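Local coordinates for DnaD domain protein (Enterococcus faecalis, PDB 2I5U) that is of unknown function but probably takes part in the initiation of DNA replication, at residues 47-52 and 61-66; 25-30 and 66-71. One frame throughout, in Å; residues are numbered along the deposited sequence.

Overall arrangement
The chain begins with helix 2-9, continues through helix 18-32 and helix 38-55, and finishes its helical part with helix 60-73, onto which both contacts converge. Contact 2 closes the longer loop, bringing 66-71 back beside 25-30 after 35 intervening residues, 26 of them helical. Contact 1 falls within that loop and closes a shorter one of eight residues, turning 61-66 back onto 47-52. The two contacts share I66, and their centres lie about 10 Å apart. Side chains join them directly: A48 packs on L67 and I51 on W70. Together they fasten helix 60-73 to helices 18-32 and 38-55.

Contact 1 (47-52 and 61-66); sequences KAIEIA and NYINAI
A48 and I63 face each other where the two helices come nearest, their CA atoms 5.7 Å apart. The short segments 47-52 and 61-66 run at 128° to one another, and the small alanines A48 and A52 let the branched side chains of the second helix settle close to the backbone of the first. I63 fills this tight part with all its branches. Its CG2 lies 3.9 Å from CB of A48, its CG1 meets CB of A52 at 3.8 Å, and its CD1 reaches past the alanines to CG1 of I49, also at 3.8 Å. With CG1 anti to the carbonyl carbon (chi1 -67°) and CD1 extended beyond it, I63 is long enough to touch I49, whose side chain starts off pointing away from the partner helix. I4 and I7 of helix 2-9 and F13 add apolar cover to I49, while W8 and F13 pack on I63, so this side is buried.

The flank toward solvent is partly exposed but still in contact. CG2 of I51 approaches CD1 of I66 to 3.7 Å, the two side chains slanting across each other, and CG2 of I66 also reaches CB of A48 at 4.1 Å. The Y62 ring lies alongside I51 and A52, its CG anti to the backbone N (chi1 -171°). CB of A52 meets CD2 of Y62 obliquely at 3.8 Å; the fit is loosest where CG2 of I51 stands at the ring edge, 4.3 Å from CE2 of Y62. The contact is wholly apolar between the segments. In the link 56-59 between the helices, OD1 of N59 accepts a hydrogen bond from the backbone N of Y62. Two consecutive helices joined by a short link thus pack at a steep angle, with alanines at the close approach, as part of the small all-helical domain of the DnaB/DnaD family.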
loop_
_atom_site.group_PDB
_atom_site.type_symbol
_atom_site.label_atom_id
_atom_site.label_comp_id
_atom_site.label_asym_id
_atom_site.label_seq_id
_atom_site.Cartn_x
_atom_site.Cartn_y
_atom_site.Cartn_z
ATOM N N LYS A 47 -2.754 5.663 -1.209
ATOM C CA LYS A 47 -2.725 6.755 -0.236
ATOM C C LYS A 47 -1.542 6.628 0.743
ATOM O O LYS A 47 -0.901 7.617 1.077
ATOM C CB LYS A 47 -4.042 6.833 0.537
ATOM C CG LYS A 47 -4.110 7.965 1.536
ATOM C CD LYS A 47 -4.275 9.310 0.847
ATOM C CE LYS A 47 -3.572 10.437 1.583
ATOM N NZ LYS A 47 -2.158 10.568 1.123
ATOM N N ALA A 48 -1.283 5.418 1.242
ATOM C CA ALA A 48 -0.145 5.204 2.138
ATOM C C ALA A 48 1.157 5.551 1.407
ATOM O O ALA A 48 2.066 6.117 1.993
ATOM C CB ALA A 48 -0.103 3.754 2.660
ATOM N N ILE A 49 1.260 5.209 0.135
ATOM C CA ILE A 49 2.471 5.554 -0.629
ATOM C C ILE A 49 2.631 7.064 -0.761
ATOM O O ILE A 49 3.742 7.610 -0.577
ATOM C CB ILE A 49 2.473 4.882 -2.021
ATOM C CG1 ILE A 49 2.646 3.378 -1.833
ATOM C CG2 ILE A 49 3.588 5.421 -2.895
ATOM C CD1 ILE A 49 2.407 2.537 -3.131
ATOM N N GLU A 50 1.530 7.751 -1.009
ATOM C CA GLU A 50 1.538 9.228 -1.052
ATOM C C GLU A 50 2.012 9.827 0.265
ATOM O O GLU A 50 2.810 10.772 0.287
ATOM C CB GLU A 50 0.144 9.763 -1.372
ATOM C CG GLU A 50 -0.240 9.528 -2.814
ATOM C CD GLU A 50 -1.589 10.093 -3.179
ATOM O OE1 GLU A 50 -2.541 9.941 -2.383
ATOM O OE2 GLU A 50 -1.700 10.679 -4.289
ATOM N N ILE A 51 1.528 9.270 1.370
ATOM C CA ILE A 51 1.948 9.731 2.713
ATOM C C ILE A 51 3.463 9.536 2.906
ATOM O O ILE A 51 4.154 10.414 3.402
ATOM C CB ILE A 51 1.142 8.999 3.809
ATOM C CG1 ILE A 51 -0.317 9.473 3.813
ATOM C CG2 ILE A 51 1.749 9.218 5.177
ATOM C CD1 ILE A 51 -1.272 8.600 4.607
ATOM N N ALA A 52 3.972 8.404 2.455
ATOM C CA ALA A 52 5.387 8.099 2.555
ATOM C C ALA A 52 6.222 9.051 1.698
ATOM O O ALA A 52 7.311 9.466 2.102
ATOM C CB ALA A 52 5.635 6.627 2.132
ATOM N N ASN A 61 8.777 -0.460 4.866
ATOM C CA ASN A 61 8.591 -0.479 6.322
ATOM C C ASN A 61 7.644 0.619 6.787
ATOM O O ASN A 61 6.747 0.379 7.578
ATOM C CB ASN A 61 9.927 -0.377 7.052
ATOM C CG ASN A 61 10.761 -1.652 6.952
ATOM O OD1 ASN A 61 10.225 -2.767 6.919
ATOM N ND2 ASN A 61 12.066 -1.491 6.967
ATOM N N TYR A 62 7.840 1.813 6.262
ATOM C CA TYR A 62 7.041 2.961 6.678
ATOM C C TYR A 62 5.589 2.785 6.214
ATOM O O TYR A 62 4.627 3.031 6.975
ATOM C CB TYR A 62 7.628 4.235 6.088
ATOM C CG TYR A 62 7.017 5.517 6.612
ATOM C CD1 TYR A 62 7.509 6.126 7.757
ATOM C CD2 TYR A 62 6.021 6.166 5.907
ATOM C CE1 TYR A 62 6.977 7.309 8.209
ATOM C CE2 TYR A 62 5.486 7.344 6.364
ATOM C CZ TYR A 62 5.959 7.900 7.522
ATOM O OH TYR A 62 5.447 9.117 7.990
ATOM N N ILE A 63 5.429 2.307 4.982
ATOM C CA ILE A 63 4.095 2.080 4.433
ATOM C C ILE A 63 3.358 0.977 5.196
ATOM O O ILE A 63 2.172 1.101 5.492
ATOM C CB ILE A 63 4.179 1.761 2.918
ATOM C CG1 ILE A 63 4.670 2.999 2.163
ATOM C CG2 ILE A 63 2.847 1.291 2.395
ATOM C CD1 ILE A 63 5.255 2.675 0.842
ATOM N N ASN A 64 4.063 -0.104 5.489
ATOM C CA ASN A 64 3.511 -1.227 6.254
ATOM C C ASN A 64 2.961 -0.770 7.620
ATOM O O ASN A 64 1.888 -1.190 8.033
ATOM C CB ASN A 64 4.602 -2.300 6.413
ATOM C CG ASN A 64 4.107 -3.560 7.041
ATOM O OD1 ASN A 64 3.109 -4.130 6.634
ATOM N ND2 ASN A 64 4.845 -4.034 8.027
ATOM N N ALA A 65 3.708 0.074 8.309
ATOM C CA ALA A 65 3.256 0.576 9.613
ATOM C C ALA A 65 1.932 1.314 9.473
ATOM O O ALA A 65 1.021 1.152 10.313
ATOM C CB ALA A 65 4.298 1.464 10.220
ATOM N N ILE A 66 1.823 2.131 8.427
ATOM C CA ILE A 66 0.585 2.860 8.171
ATOM C C ILE A 66 -0.571 1.908 7.925
ATOM O O ILE A 66 -1.640 2.033 8.507
ATOM C CB ILE A 66 0.712 3.779 6.948
ATOM C CG1 ILE A 66 1.773 4.852 7.179
ATOM C CG2 ILE A 66 -0.627 4.437 6.636
ATOM C CD1 ILE A 66 2.147 5.642 5.934
#

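Contact 2 (25-30 and 66-71); sequences DYWISD and ILKDWE
The indole of W27 bridges two nearly parallel helices, whose segments 25-30 and 66-71 keep their axes 11.5 Å apart. Apolar and ring contacts dominate. L67 lies over one face of the indole, and its CB stands 3.6 Å from the centroid of the six-membered ring, only 10° off the normal, a CH-pi contact. Its CD1 lies over the five-membered ring on the same face, 3.7 Å from CD1 of W27. The rim of the indole is held differently: CG of K68 and CB of E71 both lie in the ring plane at its edge, CG of K68 being 3.8 Å from CH2 of W27. With CG anti to the backbone N (chi1 176°) and the chain extended, E71 reaches back across to helix 18-32. Its OE1 comes within 3.5 Å of CZ3 of W27, with the carboxylate turned 61° from the ring. F31, one turn further along helix 18-32, also meets the W27 ring and packs on L67 and E71.

The carboxylates meet near the later turns of the two segments. OE2 of E71 and OD2 of D30 are 4.0 Å apart, a proximity of like charges that might raise the proton affinity of either. One water donates to both O of D30 and OE2 of E71, at 2.6 Å each, and so links the helices.

Separately, the indole NE1 makes weak hydrogen bonds to Y60 OH and N64 OD1, both on helix 60-73. A tryptophan wedged between side-by-side helices, as here, forms part of the hydrophobic core of this compact helical domain.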
loop_
_atom_site.group_PDB
_atom_site.type_symbol
_atom_site.label_atom_id
_atom_site.label_comp_id
_atom_site.label_asym_id
_atom_site.label_seq_id
_atom_site.Cartn_x
_atom_site.Cartn_y
_atom_site.Cartn_z
ATOM N N ASP A 25 0.099 -7.430 -2.646
ATOM C CA ASP A 25 -0.985 -8.364 -3.017
ATOM C C ASP A 25 -1.633 -8.923 -1.761
ATOM O O ASP A 25 -2.868 -9.036 -1.667
ATOM C CB ASP A 25 -0.465 -9.550 -3.842
ATOM C CG ASP A 25 -0.211 -9.215 -5.290
ATOM O OD1 ASP A 25 -0.759 -8.216 -5.773
ATOM O OD2 ASP A 25 0.515 -10.006 -5.959
ATOM N N TYR A 26 -0.801 -9.269 -0.793
ATOM C CA TYR A 26 -1.270 -9.826 0.468
ATOM C C TYR A 26 -2.031 -8.770 1.265
ATOM O O TYR A 26 -3.035 -9.077 1.899
ATOM C CB TYR A 26 -0.112 -10.416 1.269
ATOM C CG TYR A 26 -0.552 -11.557 2.107
ATOM C CD1 TYR A 26 -0.674 -12.838 1.562
ATOM C CD2 TYR A 26 -0.946 -11.358 3.421
ATOM C CE1 TYR A 26 -1.126 -13.887 2.320
ATOM C CE2 TYR A 26 -1.391 -12.414 4.191
ATOM C CZ TYR A 26 -1.479 -13.669 3.627
ATOM O OH TYR A 26 -1.945 -14.727 4.358
ATOM N N TRP A 27 -1.605 -7.508 1.181
ATOM C CA TRP A 27 -2.307 -6.423 1.865
ATOM C C TRP A 27 -3.689 -6.218 1.278
ATOM O O TRP A 27 -4.645 -5.992 2.014
ATOM C CB TRP A 27 -1.514 -5.110 1.777
ATOM C CG TRP A 27 -0.653 -4.874 2.965
ATOM C CD1 TRP A 27 0.721 -4.789 3.008
ATOM C CD2 TRP A 27 -1.109 -4.667 4.288
ATOM N NE1 TRP A 27 1.130 -4.554 4.289
ATOM C CE2 TRP A 27 0.026 -4.481 5.100
ATOM C CE3 TRP A 27 -2.379 -4.659 4.879
ATOM C CZ2 TRP A 27 -0.072 -4.271 6.481
ATOM C CZ3 TRP A 27 -2.481 -4.438 6.244
ATOM C CH2 TRP A 27 -1.327 -4.259 7.033
ATOM N N ILE A 28 -3.802 -6.295 -0.042
ATOM C CA ILE A 28 -5.105 -6.179 -0.691
ATOM C C ILE A 28 -6.030 -7.293 -0.183
ATOM O O ILE A 28 -7.199 -7.033 0.173
ATOM C CB ILE A 28 -4.987 -6.210 -2.241
ATOM C CG1 ILE A 28 -4.327 -4.925 -2.742
ATOM C CG2 ILE A 28 -6.366 -6.390 -2.888
ATOM C CD1 ILE A 28 -3.910 -4.988 -4.191
ATOM N N SER A 29 -5.506 -8.517 -0.121
ATOM C CA SER A 29 -6.267 -9.659 0.400
ATOM C C SER A 29 -6.699 -9.437 1.848
ATOM O O SER A 29 -7.841 -9.783 2.232
ATOM C CB SER A 29 -5.440 -10.933 0.294
ATOM O OG SER A 29 -5.341 -11.348 -1.060
ATOM N N ASP A 30 -5.809 -8.868 2.658
ATOM C CA ASP A 30 -6.093 -8.669 4.072
ATOM C C ASP A 30 -7.172 -7.612 4.293
ATOM O O ASP A 30 -8.043 -7.780 5.152
ATOM C CB ASP A 30 -4.819 -8.368 4.869
ATOM C CG ASP A 30 -4.019 -9.627 5.201
ATOM O OD1 ASP A 30 -4.522 -10.759 4.996
ATOM O OD2 ASP A 30 -2.886 -9.483 5.682
ATOM N N ILE A 66 1.823 2.131 8.427
ATOM C CA ILE A 66 0.585 2.860 8.171
ATOM C C ILE A 66 -0.571 1.908 7.925
ATOM O O ILE A 66 -1.640 2.033 8.507
ATOM C CB ILE A 66 0.712 3.779 6.948
ATOM C CG1 ILE A 66 1.773 4.852 7.179
ATOM C CG2 ILE A 66 -0.627 4.437 6.636
ATOM C CD1 ILE A 66 2.147 5.642 5.934
ATOM N N LEU A 67 -0.359 0.964 7.030
ATOM C CA LEU A 67 -1.407 -0.000 6.685
ATOM C C LEU A 67 -1.850 -0.869 7.873
ATOM O O LEU A 67 -3.023 -1.222 7.971
ATOM C CB LEU A 67 -0.947 -0.890 5.520
ATOM C CG LEU A 67 -0.693 -0.160 4.201
ATOM C CD1 LEU A 67 -0.083 -1.149 3.221
ATOM C CD2 LEU A 67 -1.954 0.491 3.665
ATOM N N LYS A 68 -0.921 -1.252 8.746
ATOM C CA LYS A 68 -1.290 -2.073 9.925
ATOM C C LYS A 68 -2.256 -1.333 10.812
ATOM O O LYS A 68 -3.181 -1.947 11.411
ATOM C CB LYS A 68 -0.065 -2.441 10.755
ATOM C CG LYS A 68 0.786 -3.511 10.155
ATOM C CD LYS A 68 1.943 -3.853 11.068
ATOM C CE LYS A 68 2.892 -4.855 10.424
ATOM N NZ LYS A 68 4.141 -5.127 11.242
ATOM N N ASP A 69 -2.028 -0.024 10.962
ATOM C CA ASP A 69 -2.928 0.838 11.730
ATOM C C ASP A 69 -4.315 0.779 11.126
ATOM O O ASP A 69 -5.287 0.428 11.793
ATOM C CB ASP A 69 -2.463 2.298 11.707
ATOM C CG ASP A 69 -1.220 2.534 12.516
ATOM O OD1 ASP A 69 -0.960 1.768 13.458
ATOM O OD2 ASP A 69 -0.505 3.512 12.221
ATOM N N TRP A 70 -4.387 1.098 9.841
ATOM C CA TRP A 70 -5.661 1.179 9.151
ATOM C C TRP A 70 -6.416 -0.149 9.192
ATOM O O TRP A 70 -7.645 -0.171 9.367
ATOM C CB TRP A 70 -5.423 1.627 7.703
ATOM C CG TRP A 70 -4.900 3.041 7.597
ATOM C CD1 TRP A 70 -4.768 3.947 8.605
ATOM C CD2 TRP A 70 -4.464 3.708 6.402
ATOM N NE1 TRP A 70 -4.257 5.122 8.128
ATOM C CE2 TRP A 70 -4.065 5.009 6.774
ATOM C CE3 TRP A 70 -4.355 3.324 5.060
ATOM C CZ2 TRP A 70 -3.603 5.952 5.845
ATOM C CZ3 TRP A 70 -3.880 4.265 4.130
ATOM C CH2 TRP A 70 -3.507 5.552 4.530
ATOM N N GLU A 71 -5.686 -1.250 9.073
ATOM C CA GLU A 71 -6.296 -2.581 9.053
ATOM C C GLU A 71 -6.927 -2.924 10.395
ATOM O O GLU A 71 -8.076 -3.396 10.446
ATOM C CB GLU A 71 -5.253 -3.641 8.702
ATOM C CG GLU A 71 -5.795 -5.068 8.754
ATOM C CD GLU A 71 -4.710 -6.109 8.721
ATOM O OE1 GLU A 71 -3.605 -5.854 9.261
ATOM O OE2 GLU A 71 -4.960 -7.219 8.171
HETATM O O HOH W 1 -7.165 -8.512 7.527
#